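Local coordinates for periplasmic beta-glucosidase (Pseudomonas aeruginosa, PDB 6R5T), which probably hydrolyses terminal, non-reducing beta-D-glucosyl residues as a periplasmic family 3 glycoside hydrolase, releasing beta-D-glucose, at residues I20-H32 and D284-P297. The protein carries 1 engineered substitution. Numbering follows the deposited sequence.
Sequences IGQLRLVSVGADH and DMNMNDDLYSTWLP
Strand 24-26 and the preceding Leu23 pair in parallel with strand 286-287: Asn286 N bonds to Leu23 O (2.9 Å), Leu25 N to Asn286 O, and Asn288 N to Leu25 O. Packing is tight beside this pairing. Leu25 CB meets Met285 CG at 3.6 Å, while its CD2 runs alongside the Met287 side chain. Towards the helices, Leu23 CD1 touches Leu296 CD1 and the Tyr292 ring, and Ile20 CD1 lies across Leu296 CB and Pro297 CG.

A polar cluster lies on the Arg24 side of the pairing. Arg24, extended with CG anti to its N (chi1 -173°), grips Asp290 side-on: NE reaches OD1 at 2.8 Å, in the guanidinium plane, and NH2 reaches OD2 at 3.0 Å. His32 NE2 comes to Asp290 OD2 (2.9 Å) from the opposite face of the carboxylate to Arg24 NH2, so three bonds fix the carboxylate's rotation and probably favour its charged form. Looser edges follow: a water links Ile20 O to Ser293 OG, and exposed Asp31 only skirts Asn288.

Consistent with a TIM-like barrel, the first and last strands of the parallel sheet meet here. Strand 48-50 flanks 24-26, helices 271-281 and 307-323 pack behind Leu296, and the Met287 side chain lies about 4 Å from both rings of the bound lactose (nearest atoms).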
loop_
_atom_site.group_PDB
_atom_site.type_symbol
_atom_site.label_atom_id
_atom_site.label_comp_id
_atom_site.label_asym_id
_atom_site.label_seq_id
_atom_site.Cartn_x
_atom_site.Cartn_y
_atom_site.Cartn_z
ATOM N N ILE A 20 1.817 -20.333 37.118
ATOM C CA ILE A 20 2.234 -19.075 36.446
ATOM C C ILE A 20 3.707 -19.159 36.056
ATOM O O ILE A 20 4.060 -18.640 34.952
ATOM C CB ILE A 20 1.925 -17.883 37.346
ATOM C CG1 ILE A 20 0.409 -17.747 37.491
ATOM C CG2 ILE A 20 2.612 -16.625 36.794
ATOM C CD1 ILE A 20 -0.025 -16.811 38.602
ATOM N N GLY A 21 4.557 -19.823 36.848
ATOM C CA GLY A 21 5.973 -19.990 36.466
ATOM C C GLY A 21 6.128 -20.683 35.117
ATOM O O GLY A 21 7.054 -20.390 34.372
ATOM N N GLN A 22 5.262 -21.626 34.816
ATOM C CA GLN A 22 5.300 -22.389 33.546
ATOM C C GLN A 22 5.115 -21.461 32.344
ATOM O O GLN A 22 5.599 -21.838 31.250
ATOM C CB GLN A 22 4.255 -23.480 33.515
ATOM C CG GLN A 22 4.654 -24.627 34.473
ATOM C CD GLN A 22 5.965 -25.234 34.060
ATOM O OE1 GLN A 22 6.066 -25.773 32.950
ATOM N NE2 GLN A 22 6.984 -25.116 34.907
ATOM N N LEU A 23 4.500 -20.310 32.550
ATOM C CA LEU A 23 4.129 -19.421 31.417
ATOM C C LEU A 23 5.296 -18.499 31.080
ATOM O O LEU A 23 5.187 -17.737 30.093
ATOM C CB LEU A 23 2.879 -18.624 31.773
ATOM C CG LEU A 23 1.709 -19.442 32.336
ATOM C CD1 LEU A 23 0.535 -18.537 32.556
ATOM C CD2 LEU A 23 1.363 -20.634 31.437
ATOM N N ARG A 24 6.390 -18.567 31.821
ATOM C CA ARG A 24 7.476 -17.589 31.675
ATOM C C ARG A 24 8.539 -18.132 30.743
ATOM O O ARG A 24 9.127 -19.193 31.029
ATOM C CB ARG A 24 8.069 -17.297 33.044
ATOM C CG ARG A 24 9.069 -16.178 33.020
ATOM C CD ARG A 24 9.438 -15.805 34.432
ATOM N NE ARG A 24 10.475 -14.801 34.477
ATOM C CZ ARG A 24 11.503 -14.792 35.313
ATOM N NH1 ARG A 24 11.643 -15.767 36.187
ATOM N NH2 ARG A 24 12.397 -13.815 35.271
ATOM N N LEU A 25 8.745 -17.425 29.614
ATOM C CA LEU A 25 9.761 -17.773 28.608
ATOM C C LEU A 25 10.795 -16.655 28.588
ATOM O O LEU A 25 10.424 -15.516 28.325
ATOM C CB LEU A 25 9.053 -17.897 27.267
ATOM C CG LEU A 25 9.939 -17.968 26.039
ATOM C CD1 LEU A 25 10.808 -19.192 26.086
ATOM C CD2 LEU A 25 9.054 -17.992 24.769
ATOM N N VAL A 26 12.044 -16.979 28.877
ATOM C CA VAL A 26 13.084 -15.935 29.048
ATOM C C VAL A 26 14.377 -16.349 28.366
ATOM O O VAL A 26 14.595 -17.520 28.108
ATOM C CB VAL A 26 13.341 -15.632 30.534
ATOM C CG1 VAL A 26 12.187 -14.901 31.153
ATOM C CG2 VAL A 26 13.642 -16.902 31.292
ATOM N N SER A 27 15.223 -15.351 28.126
ATOM C CA SER A 27 16.587 -15.553 27.582
ATOM C C SER A 27 17.577 -14.935 28.568
ATOM O O SER A 27 17.239 -13.930 29.195
ATOM C CB SER A 27 16.758 -14.918 26.236
ATOM O OG SER A 27 16.435 -13.540 26.291
ATOM N N VAL A 28 18.792 -15.438 28.565
ATOM C CA VAL A 28 19.912 -14.794 29.302
ATOM C C VAL A 28 20.205 -13.466 28.609
ATOM O O VAL A 28 20.335 -13.437 27.375
ATOM C CB VAL A 28 21.149 -15.672 29.359
ATOM C CG1 VAL A 28 22.281 -14.954 30.075
ATOM C CG2 VAL A 28 20.850 -16.971 30.030
ATOM N N GLY A 29 20.278 -12.410 29.377
ATOM C CA GLY A 29 20.513 -11.066 28.830
ATOM C C GLY A 29 20.661 -10.050 29.934
ATOM O O GLY A 29 20.593 -10.399 31.115
ATOM N N ALA A 30 20.754 -8.787 29.568
ATOM C CA ALA A 30 20.826 -7.681 30.543
ATOM C C ALA A 30 19.597 -7.739 31.457
ATOM O O ALA A 30 19.771 -7.583 32.659
ATOM C CB ALA A 30 20.935 -6.372 29.816
ATOM N N ASP A 31 18.423 -8.056 30.905
ATOM C CA ASP A 31 17.142 -8.126 31.654
ATOM C C ASP A 31 17.105 -9.338 32.591
ATOM O O ASP A 31 16.304 -9.332 33.540
ATOM C CB ASP A 31 15.951 -8.207 30.692
ATOM C CG ASP A 31 15.597 -6.892 30.013
ATOM O OD1 ASP A 31 15.781 -5.831 30.653
ATOM O OD2 ASP A 31 15.121 -6.937 28.850
ATOM N N HIS A 32 17.816 -10.410 32.257
ATOM C CA HIS A 32 17.796 -11.692 32.995
ATOM C C HIS A 32 19.213 -12.235 33.046
ATOM O O HIS A 32 19.564 -13.155 32.330
ATOM C CB HIS A 32 16.888 -12.722 32.349
ATOM C CG HIS A 32 15.490 -12.237 32.175
ATOM N ND1 HIS A 32 15.019 -11.835 30.962
ATOM C CD2 HIS A 32 14.462 -12.157 33.049
ATOM C CE1 HIS A 32 13.748 -11.464 31.107
ATOM N NE2 HIS A 32 13.387 -11.671 32.385
ATOM N N ASP A 284 -0.687 -17.931 25.777
ATOM C CA ASP A 284 -0.340 -18.854 26.898
ATOM C C ASP A 284 0.982 -18.466 27.535
ATOM O O ASP A 284 1.088 -18.437 28.787
ATOM C CB ASP A 284 -0.256 -20.299 26.426
ATOM C CG ASP A 284 -1.547 -20.883 25.916
ATOM O OD1 ASP A 284 -2.686 -20.392 26.302
ATOM O OD2 ASP A 284 -1.447 -21.831 25.143
ATOM N N MET A 285 1.988 -18.198 26.728
ATOM C CA MET A 285 3.354 -18.070 27.250
ATOM C C MET A 285 3.846 -16.666 26.912
ATOM O O MET A 285 3.619 -16.124 25.770
ATOM C CB MET A 285 4.211 -19.210 26.695
ATOM C CG MET A 285 5.651 -19.066 26.905
ATOM S SD MET A 285 6.392 -20.734 26.596
ATOM C CE MET A 285 6.632 -21.286 28.296
ATOM N N ASN A 286 4.443 -16.041 27.904
ATOM C CA ASN A 286 4.876 -14.626 27.904
ATOM C C ASN A 286 6.378 -14.546 27.683
ATOM O O ASN A 286 7.161 -14.957 28.569
ATOM C CB ASN A 286 4.421 -14.046 29.238
ATOM C CG ASN A 286 4.855 -12.643 29.583
ATOM O OD1 ASN A 286 5.074 -12.386 30.788
ATOM N ND2 ASN A 286 4.912 -11.756 28.591
ATOM N N MET A 287 6.771 -14.016 26.529
ATOM C CA MET A 287 8.203 -13.907 26.149
ATOM C C MET A 287 8.808 -12.632 26.717
ATOM O O MET A 287 8.402 -11.495 26.347
ATOM C CB MET A 287 8.369 -14.018 24.629
ATOM C CG MET A 287 9.776 -14.083 24.146
ATOM S SD MET A 287 9.710 -14.353 22.317
ATOM C CE MET A 287 11.101 -15.437 22.041
ATOM N N ASN A 288 9.789 -12.838 27.582
ATOM C CA ASN A 288 10.817 -11.920 28.109
ATOM C C ASN A 288 10.307 -10.811 29.034
ATOM O O ASN A 288 11.068 -10.480 29.916
ATOM C CB ASN A 288 11.708 -11.420 26.980
ATOM C CG ASN A 288 13.167 -11.583 27.364
ATOM O OD1 ASN A 288 13.645 -12.640 27.837
ATOM N ND2 ASN A 288 13.857 -10.468 27.267
ATOM N N ASP A 289 9.118 -10.205 28.886
ATOM C CA ASP A 289 8.824 -8.951 29.637
ATOM C C ASP A 289 8.379 -9.226 31.087
ATOM O O ASP A 289 8.330 -8.264 31.874
ATOM C CB ASP A 289 7.887 -8.007 28.886
ATOM C CG ASP A 289 6.547 -8.592 28.555
ATOM O OD1 ASP A 289 6.020 -9.319 29.402
ATOM O OD2 ASP A 289 6.009 -8.223 27.466
ATOM N N ASP A 290 8.118 -10.487 31.428
ATOM C CA ASP A 290 7.745 -10.941 32.788
ATOM C C ASP A 290 6.444 -10.333 33.289
ATOM O O ASP A 290 6.182 -10.437 34.478
ATOM C CB ASP A 290 8.888 -10.685 33.766
ATOM C CG ASP A 290 10.036 -11.644 33.569
ATOM O OD1 ASP A 290 9.880 -12.647 32.853
ATOM O OD2 ASP A 290 11.097 -11.353 34.126
ATOM N N LEU A 291 5.596 -9.810 32.417
ATOM C CA LEU A 291 4.336 -9.214 32.896
ATOM C C LEU A 291 3.455 -10.298 33.512
ATOM O O LEU A 291 2.782 -9.998 34.498
ATOM C CB LEU A 291 3.608 -8.495 31.758
ATOM C CG LEU A 291 3.854 -6.995 31.721
ATOM C CD1 LEU A 291 5.316 -6.688 31.562
ATOM C CD2 LEU A 291 3.065 -6.327 30.605
ATOM N N TYR A 292 3.445 -11.513 32.972
ATOM C CA TYR A 292 2.546 -12.558 33.503
ATOM C C TYR A 292 2.927 -12.865 34.969
ATOM O O TYR A 292 2.037 -12.931 35.826
ATOM C CB TYR A 292 2.572 -13.837 32.679
ATOM C CG TYR A 292 1.687 -13.853 31.455
ATOM C CD1 TYR A 292 1.284 -12.676 30.836
ATOM C CD2 TYR A 292 1.318 -15.046 30.879
ATOM C CE1 TYR A 292 0.456 -12.713 29.724
ATOM C CE2 TYR A 292 0.499 -15.100 29.760
ATOM C CZ TYR A 292 0.046 -13.926 29.204
ATOM O OH TYR A 292 -0.749 -13.943 28.101
ATOM N N SER A 293 4.205 -13.088 35.232
ATOM C CA SER A 293 4.655 -13.395 36.606
ATOM C C SER A 293 4.392 -12.211 37.528
ATOM O O SER A 293 4.117 -12.427 38.713
ATOM C CB SER A 293 6.092 -13.758 36.599
ATOM O OG SER A 293 6.281 -15.019 35.959
ATOM N N THR A 294 4.479 -10.983 37.030
ATOM C CA THR A 294 4.318 -9.765 37.865
ATOM C C THR A 294 2.840 -9.552 38.196
ATOM O O THR A 294 2.522 -9.114 39.304
ATOM C CB THR A 294 4.913 -8.542 37.156
ATOM O OG1 THR A 294 6.284 -8.810 36.840
ATOM C CG2 THR A 294 4.749 -7.261 37.953
ATOM N N TRP A 295 1.918 -9.811 37.261
ATOM C CA TRP A 295 0.540 -9.304 37.386
ATOM C C TRP A 295 -0.519 -10.392 37.478
ATOM O O TRP A 295 -1.612 -10.065 37.925
ATOM C CB TRP A 295 0.192 -8.345 36.227
ATOM C CG TRP A 295 1.030 -7.132 36.315
ATOM C CD1 TRP A 295 2.082 -6.822 35.527
ATOM C CD2 TRP A 295 0.924 -6.066 37.279
ATOM N NE1 TRP A 295 2.596 -5.613 35.882
ATOM C CE2 TRP A 295 1.928 -5.132 36.961
ATOM C CE3 TRP A 295 0.068 -5.789 38.348
ATOM C CZ2 TRP A 295 2.132 -3.953 37.691
ATOM C CZ3 TRP A 295 0.267 -4.609 39.062
ATOM C CH2 TRP A 295 1.284 -3.721 38.736
ATOM N N LEU A 296 -0.307 -11.623 37.046
ATOM C CA LEU A 296 -1.432 -12.592 37.048
ATOM C C LEU A 296 -1.965 -12.836 38.466
ATOM O O LEU A 296 -3.172 -12.974 38.588
ATOM C CB LEU A 296 -1.045 -13.916 36.373
ATOM C CG LEU A 296 -0.942 -13.846 34.829
ATOM C CD1 LEU A 296 -0.410 -15.136 34.277
ATOM C CD2 LEU A 296 -2.257 -13.489 34.166
ATOM N N PRO A 297 -1.115 -12.937 39.506
ATOM C CA PRO A 297 -1.670 -13.174 40.856
ATOM C C PRO A 297 -2.611 -12.050 41.305
ATOM O O PRO A 297 -3.747 -12.372 41.807
ATOM C CB PRO A 297 -0.412 -13.309 41.738
ATOM C CG PRO A 297 0.679 -13.753 40.757
ATOM C CD PRO A 297 0.344 -12.980 39.486
HETATM O O HOH W 1 4.816 -16.103 33.983
#